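Long-range contact in particle-associated lyase (Acinetobacter bacteriophage AP22, PDB 4Y9V), which probably cleaves the capsular polysaccharide of Acinetobacter baumannii as the phage's trimeric tailspike lyase: residues G459-W473 with D493-Y507. Numbering follows the deposited sequence.
Sequences GGVSCDFDALRHWAW and DVVNTKDTANPYLIY
The W471 indole is held between two aliphatic side chains: V494 lies under one face, its CB 3.7 Å from W471 CZ2 in a CH-pi contact, while L468 of the same segment lays CD2 on the opposite face. The end of the N496 side chain comes to the indole edge near NE1, its amide turned steeply to the ring. A second aromatic group is built on Y507. In one of its two conformers the R469 guanidinium lies flat on that ring, CZ 4.0 Å from the Y507 centroid and the planes 13° apart, a stacked cation-pi pair. A bend at chi3 (86°) swings the arginine head over the tyrosine, and a nearly coplanar bond from R469 NE to H470 ND1 would hold its rotation in this conformer; H470 NE2 is hydrogen-bonded to T438 OG1 of strand 435-441, so both imidazole nitrogens are engaged. Y507 in turn points an edge at the face of W473, a T-shaped contact with planes at 69°.

At the outer turn, K498 NZ reaches two acceptors of segment 459-473: D464 O, in the carbonyl plane at 2.8 Å, and D466 OD1, met from above the carboxylate plane in a salt bridge of 3.0 Å. T500 OG1 donates to a lone pair of D466 O at 2.7 Å.

The backbones form two parallel ladders. In one, C463 N bonds to V495 O; in the other, W471 N bonds to Y504 O, with the register shifted by one between them. Such stacked parallel rungs are characteristic of the right-handed beta-helix of pectin lyase-like folds. Strand 424-427 pairs in parallel with 461-463, as the rung before it in the stack, with I426 against W471, while R520 of a second subunit bonds to V494 O.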
loop_
_atom_site.group_PDB
_atom_site.type_symbol
_atom_site.label_atom_id
_atom_site.label_comp_id
_atom_site.label_asym_id
_atom_site.label_seq_id
_atom_site.Cartn_x
_atom_site.Cartn_y
_atom_site.Cartn_z
ATOM N N GLY A 459 -1.829 16.270 -2.509
ATOM C CA GLY A 459 -2.112 15.274 -1.498
ATOM C C GLY A 459 -1.931 15.699 -0.078
ATOM O O GLY A 459 -1.857 14.862 0.819
ATOM N N GLY A 460 -1.816 17.024 0.167
ATOM C CA GLY A 460 -1.725 17.487 1.540
ATOM C C GLY A 460 -0.394 17.199 2.188
ATOM O O GLY A 460 -0.317 17.088 3.415
ATOM N N VAL A 461 0.659 17.102 1.395
ATOM C CA VAL A 461 2.001 16.961 1.924
ATOM C C VAL A 461 2.314 18.147 2.829
ATOM O O VAL A 461 2.062 19.309 2.464
ATOM C CB VAL A 461 3.028 16.808 0.795
ATOM C CG1 VAL A 461 2.999 17.945 -0.232
ATOM C CG2 VAL A 461 4.446 16.639 1.371
ATOM N N SER A 462 2.873 17.858 3.994
ATOM C CA SER A 462 3.211 18.873 4.972
ATOM C C SER A 462 4.719 19.073 5.023
ATOM O O SER A 462 5.522 18.196 4.685
ATOM C CB SER A 462 2.709 18.508 6.354
ATOM O OG SER A 462 3.384 17.346 6.861
ATOM N N CYS A 463 5.124 20.262 5.466
ATOM C CA CYS A 463 6.519 20.611 5.603
ATOM C C CYS A 463 6.646 21.526 6.798
ATOM O O CYS A 463 5.979 22.573 6.848
ATOM C CB CYS A 463 6.979 21.358 4.326
ATOM S SG CYS A 463 8.630 22.080 4.425
ATOM N N ASP A 464 7.505 21.155 7.761
ATOM C CA ASP A 464 7.686 21.942 8.995
ATOM C C ASP A 464 8.936 22.819 8.967
ATOM O O ASP A 464 9.382 23.292 10.000
ATOM C CB ASP A 464 7.614 21.142 10.264
ATOM C CG ASP A 464 8.829 20.300 10.517
ATOM O OD1 ASP A 464 9.579 20.081 9.561
ATOM O OD2 ASP A 464 9.034 19.942 11.695
ATOM N N PHE A 465 9.460 23.093 7.773
ATOM C CA PHE A 465 10.639 23.965 7.674
ATOM C C PHE A 465 10.334 25.348 8.202
ATOM O O PHE A 465 9.265 25.922 7.959
ATOM C CB PHE A 465 11.075 24.093 6.231
ATOM C CG PHE A 465 11.632 22.837 5.547
ATOM C CD1 PHE A 465 11.755 21.623 6.205
ATOM C CD2 PHE A 465 12.036 22.943 4.251
ATOM C CE1 PHE A 465 12.287 20.531 5.522
ATOM C CE2 PHE A 465 12.575 21.855 3.563
ATOM C CZ PHE A 465 12.698 20.650 4.218
ATOM N N ASP A 466 11.332 25.948 8.837
ATOM C CA ASP A 466 11.208 27.371 9.226
ATOM C C ASP A 466 11.302 28.301 8.032
ATOM O O ASP A 466 10.772 29.426 8.074
ATOM C CB ASP A 466 12.250 27.670 10.303
ATOM C CG ASP A 466 12.045 26.766 11.476
ATOM O OD1 ASP A 466 10.940 26.789 12.070
ATOM O OD2 ASP A 466 12.942 25.930 11.781
ATOM N N ALA A 467 11.999 27.883 6.982
ATOM C CA ALA A 467 12.136 28.657 5.755
ATOM C C ALA A 467 12.166 27.691 4.581
ATOM O O ALA A 467 12.686 26.572 4.709
ATOM C CB ALA A 467 13.396 29.509 5.784
ATOM N N LEU A 468 11.609 28.112 3.468
ATOM C CA LEU A 468 11.583 27.331 2.228
ATOM C C LEU A 468 11.539 28.300 1.086
ATOM O O LEU A 468 10.685 29.184 1.058
ATOM C CB LEU A 468 10.340 26.413 2.232
ATOM C CG LEU A 468 10.168 25.565 0.959
ATOM C CD1 LEU A 468 11.274 24.555 0.781
ATOM C CD2 LEU A 468 8.799 24.860 0.981
ATOM N N ARG A 469 12.429 28.133 0.089
ATOM C CA ARG A 469 12.390 29.000 -1.071
ATOM C C ARG A 469 11.323 28.577 -2.072
ATOM O O ARG A 469 10.602 29.445 -2.587
ATOM C CB ARG A 469 13.758 29.078 -1.769
ATOM C CG ARG A 469 13.820 30.094 -2.861
ATOM C CD ARG A 469 15.132 30.056 -3.714
ATOM N NE ARG A 469 15.018 29.035 -4.860
ATOM C CZ ARG A 469 15.811 29.199 -5.891
ATOM N NH1 ARG A 469 16.850 30.018 -6.328
ATOM N NH2 ARG A 469 15.549 28.237 -6.824
ATOM N N HIS A 470 11.232 27.292 -2.394
ATOM C CA HIS A 470 10.277 26.855 -3.412
ATOM C C HIS A 470 9.826 25.424 -3.178
ATOM O O HIS A 470 10.587 24.578 -2.705
ATOM C CB HIS A 470 10.810 27.007 -4.832
ATOM C CG HIS A 470 11.937 26.089 -5.219
ATOM N ND1 HIS A 470 13.247 26.476 -5.157
ATOM C CD2 HIS A 470 11.888 24.812 -5.666
ATOM C CE1 HIS A 470 13.954 25.407 -5.573
ATOM N NE2 HIS A 470 13.178 24.399 -5.879
ATOM N N TRP A 471 8.591 25.161 -3.627
ATOM C CA TRP A 471 8.091 23.797 -3.762
ATOM C C TRP A 471 8.567 23.156 -5.066
ATOM O O TRP A 471 9.044 22.017 -5.032
ATOM C CB TRP A 471 6.561 23.761 -3.628
ATOM C CG TRP A 471 6.110 23.854 -2.191
ATOM C CD1 TRP A 471 5.813 24.979 -1.477
ATOM C CD2 TRP A 471 5.951 22.752 -1.314
ATOM N NE1 TRP A 471 5.456 24.629 -0.186
ATOM C CE2 TRP A 471 5.528 23.262 -0.053
ATOM C CE3 TRP A 471 6.089 21.361 -1.457
ATOM C CZ2 TRP A 471 5.268 22.441 1.037
ATOM C CZ3 TRP A 471 5.811 20.544 -0.364
ATOM C CH2 TRP A 471 5.408 21.082 0.870
ATOM N N ALA A 472 8.422 23.825 -6.209
ATOM C CA ALA A 472 8.817 23.266 -7.495
ATOM C C ALA A 472 9.624 24.271 -8.314
ATOM O O ALA A 472 9.250 25.440 -8.406
ATOM C CB ALA A 472 7.585 22.861 -8.311
ATOM N N TRP A 473 10.678 23.764 -8.964
ATOM C CA TRP A 473 11.455 24.571 -9.914
ATOM C C TRP A 473 12.055 23.634 -10.955
ATOM O O TRP A 473 12.536 22.555 -10.606
ATOM C CB TRP A 473 12.557 25.339 -9.212
ATOM C CG TRP A 473 13.268 26.328 -10.085
ATOM C CD1 TRP A 473 12.733 27.174 -11.018
ATOM C CD2 TRP A 473 14.679 26.608 -10.063
ATOM N NE1 TRP A 473 13.710 27.953 -11.581
ATOM C CE2 TRP A 473 14.915 27.635 -11.022
ATOM C CE3 TRP A 473 15.768 26.095 -9.345
ATOM C CZ2 TRP A 473 16.196 28.151 -11.245
ATOM C CZ3 TRP A 473 17.027 26.600 -9.568
ATOM C CH2 TRP A 473 17.234 27.612 -10.531
ATOM N N ASP A 493 -1.940 21.473 -3.257
ATOM C CA ASP A 493 -2.408 21.035 -1.940
ATOM C C ASP A 493 -1.176 20.636 -1.117
ATOM O O ASP A 493 -0.803 19.478 -1.053
ATOM C CB ASP A 493 -3.393 19.901 -2.041
ATOM C CG ASP A 493 -3.987 19.466 -0.718
ATOM O OD1 ASP A 493 -3.723 20.116 0.344
ATOM O OD2 ASP A 493 -4.738 18.437 -0.750
ATOM N N VAL A 494 -0.556 21.663 -0.533
ATOM C CA VAL A 494 0.625 21.541 0.296
ATOM C C VAL A 494 0.363 22.357 1.568
ATOM O O VAL A 494 -0.451 23.284 1.543
ATOM C CB VAL A 494 1.903 22.054 -0.414
ATOM C CG1 VAL A 494 2.130 21.302 -1.718
ATOM C CG2 VAL A 494 1.883 23.558 -0.652
ATOM N N VAL A 495 1.110 22.025 2.629
ATOM C CA VAL A 495 0.975 22.660 3.928
ATOM C C VAL A 495 2.360 23.042 4.450
ATOM O O VAL A 495 3.172 22.174 4.746
ATOM C CB VAL A 495 0.234 21.732 4.928
ATOM C CG1 VAL A 495 -0.030 22.495 6.224
ATOM C CG2 VAL A 495 -1.046 21.141 4.339
ATOM N N ASN A 496 2.688 24.338 4.582
ATOM C CA ASN A 496 3.843 24.765 5.380
ATOM C C ASN A 496 3.308 25.059 6.786
ATOM O O ASN A 496 2.512 25.977 6.979
ATOM C CB ASN A 496 4.521 25.997 4.806
ATOM C CG ASN A 496 5.453 25.617 3.680
ATOM O OD1 ASN A 496 6.662 25.230 4.050
ATOM N ND2 ASN A 496 5.085 25.628 2.495
ATOM N N THR A 497 3.741 24.266 7.765
ATOM C CA THR A 497 3.199 24.383 9.103
ATOM C C THR A 497 3.731 25.587 9.879
ATOM O O THR A 497 3.107 25.958 10.883
ATOM C CB THR A 497 3.382 23.082 9.884
ATOM O OG1 THR A 497 4.788 22.946 10.124
ATOM C CG2 THR A 497 2.792 21.898 9.154
ATOM N N LYS A 498 4.825 26.179 9.464
ATOM C CA LYS A 498 5.446 27.281 10.194
ATOM C C LYS A 498 5.033 28.617 9.616
ATOM O O LYS A 498 5.034 28.818 8.399
ATOM C CB LYS A 498 6.963 27.167 10.155
ATOM C CG LYS A 498 7.543 25.923 10.796
ATOM C CD LYS A 498 7.391 25.909 12.318
ATOM C CE LYS A 498 7.955 24.662 12.954
ATOM N NZ LYS A 498 9.338 24.319 12.629
ATOM N N ASP A 499 4.755 29.571 10.511
ATOM C CA ASP A 499 4.310 30.878 10.066
ATOM C C ASP A 499 5.422 31.734 9.487
ATOM O O ASP A 499 5.143 32.764 8.906
ATOM C CB ASP A 499 3.526 31.591 11.152
ATOM C CG ASP A 499 4.298 32.051 12.382
ATOM O OD1 ASP A 499 5.531 32.099 12.306
ATOM O OD2 ASP A 499 3.595 32.340 13.382
ATOM N N THR A 500 6.685 31.326 9.630
ATOM C CA THR A 500 7.799 32.011 9.026
ATOM C C THR A 500 8.062 31.581 7.592
ATOM O O THR A 500 8.832 32.232 6.878
ATOM C CB THR A 500 9.047 31.757 9.861
ATOM O OG1 THR A 500 9.209 30.345 10.079
ATOM C CG2 THR A 500 8.973 32.420 11.238
ATOM N N ALA A 501 7.508 30.416 7.176
ATOM C CA ALA A 501 7.791 29.935 5.825
ATOM C C ALA A 501 7.020 30.759 4.806
ATOM O O ALA A 501 5.826 31.012 4.989
ATOM C CB ALA A 501 7.424 28.454 5.757
ATOM N N ASN A 502 7.693 31.118 3.733
ATOM C CA ASN A 502 7.133 31.998 2.692
ATOM C C ASN A 502 7.613 31.557 1.312
ATOM O O ASN A 502 8.341 32.316 0.660
ATOM C CB ASN A 502 7.533 33.428 3.009
ATOM C CG ASN A 502 7.039 34.511 2.097
ATOM O OD1 ASN A 502 5.868 34.430 1.571
ATOM N ND2 ASN A 502 7.821 35.510 1.917
ATOM N N PRO A 503 7.260 30.344 0.897
ATOM C CA PRO A 503 7.847 29.801 -0.327
ATOM C C PRO A 503 7.110 30.242 -1.549
ATOM O O PRO A 503 5.908 30.538 -1.541
ATOM C CB PRO A 503 7.624 28.308 -0.138
ATOM C CG PRO A 503 6.277 28.228 0.577
ATOM C CD PRO A 503 6.340 29.430 1.536
ATOM N N TYR A 504 7.815 30.167 -2.710
ATOM C CA TYR A 504 7.148 30.075 -3.981
ATOM C C TYR A 504 6.534 28.675 -4.132
ATOM O O TYR A 504 7.192 27.664 -3.895
ATOM C CB TYR A 504 8.131 30.285 -5.135
ATOM C CG TYR A 504 8.591 31.705 -5.290
ATOM C CD1 TYR A 504 7.816 32.610 -6.033
ATOM C CD2 TYR A 504 9.733 32.171 -4.677
ATOM C CE1 TYR A 504 8.198 33.911 -6.165
ATOM C CE2 TYR A 504 10.145 33.495 -4.828
ATOM C CZ TYR A 504 9.336 34.346 -5.592
ATOM O OH TYR A 504 9.771 35.655 -5.715
ATOM N N LEU A 505 5.302 28.632 -4.627
ATOM C CA LEU A 505 4.715 27.357 -5.070
ATOM C C LEU A 505 5.521 26.823 -6.246
ATOM O O LEU A 505 5.922 25.670 -6.296
ATOM C CB LEU A 505 3.248 27.572 -5.377
ATOM C CG LEU A 505 2.395 27.954 -4.153
ATOM C CD1 LEU A 505 1.078 28.560 -4.571
ATOM C CD2 LEU A 505 2.148 26.741 -3.266
ATOM N N ILE A 506 5.744 27.719 -7.231
ATOM C CA ILE A 506 6.546 27.449 -8.425
ATOM C C ILE A 506 7.504 28.621 -8.558
ATOM O O ILE A 506 7.059 29.774 -8.590
ATOM C CB ILE A 506 5.666 27.287 -9.687
ATOM C CG1 ILE A 506 4.635 26.185 -9.488
ATOM C CG2 ILE A 506 6.556 27.065 -10.892
ATOM C CD1 ILE A 506 3.696 26.027 -10.668
ATOM N N TYR A 507 8.800 28.353 -8.575
ATOM C CA TYR A 507 9.781 29.424 -8.649
ATOM C C TYR A 507 9.801 29.993 -10.070
ATOM O O TYR A 507 9.912 29.228 -11.032
ATOM C CB TYR A 507 11.170 28.912 -8.230
ATOM C CG TYR A 507 12.100 30.068 -8.032
ATOM C CD1 TYR A 507 12.155 30.688 -6.797
ATOM C CD2 TYR A 507 12.839 30.625 -9.078
ATOM C CE1 TYR A 507 12.968 31.773 -6.560
ATOM C CE2 TYR A 507 13.603 31.744 -8.871
ATOM C CZ TYR A 507 13.658 32.319 -7.629
ATOM O OH TYR A 507 14.490 33.431 -7.433
HETATM O O HOH W 1 -4.738 16.836 -2.863
HETATM O O HOH W 2 6.778 25.220 7.064
HETATM O O HOH W 3 11.381 21.817 12.184
HETATM O O HOH W 4 9.973 29.274 12.469
HETATM O O HOH W 5 10.543 30.883 3.588
HETATM O O HOH W 6 10.756 32.171 -1.344
#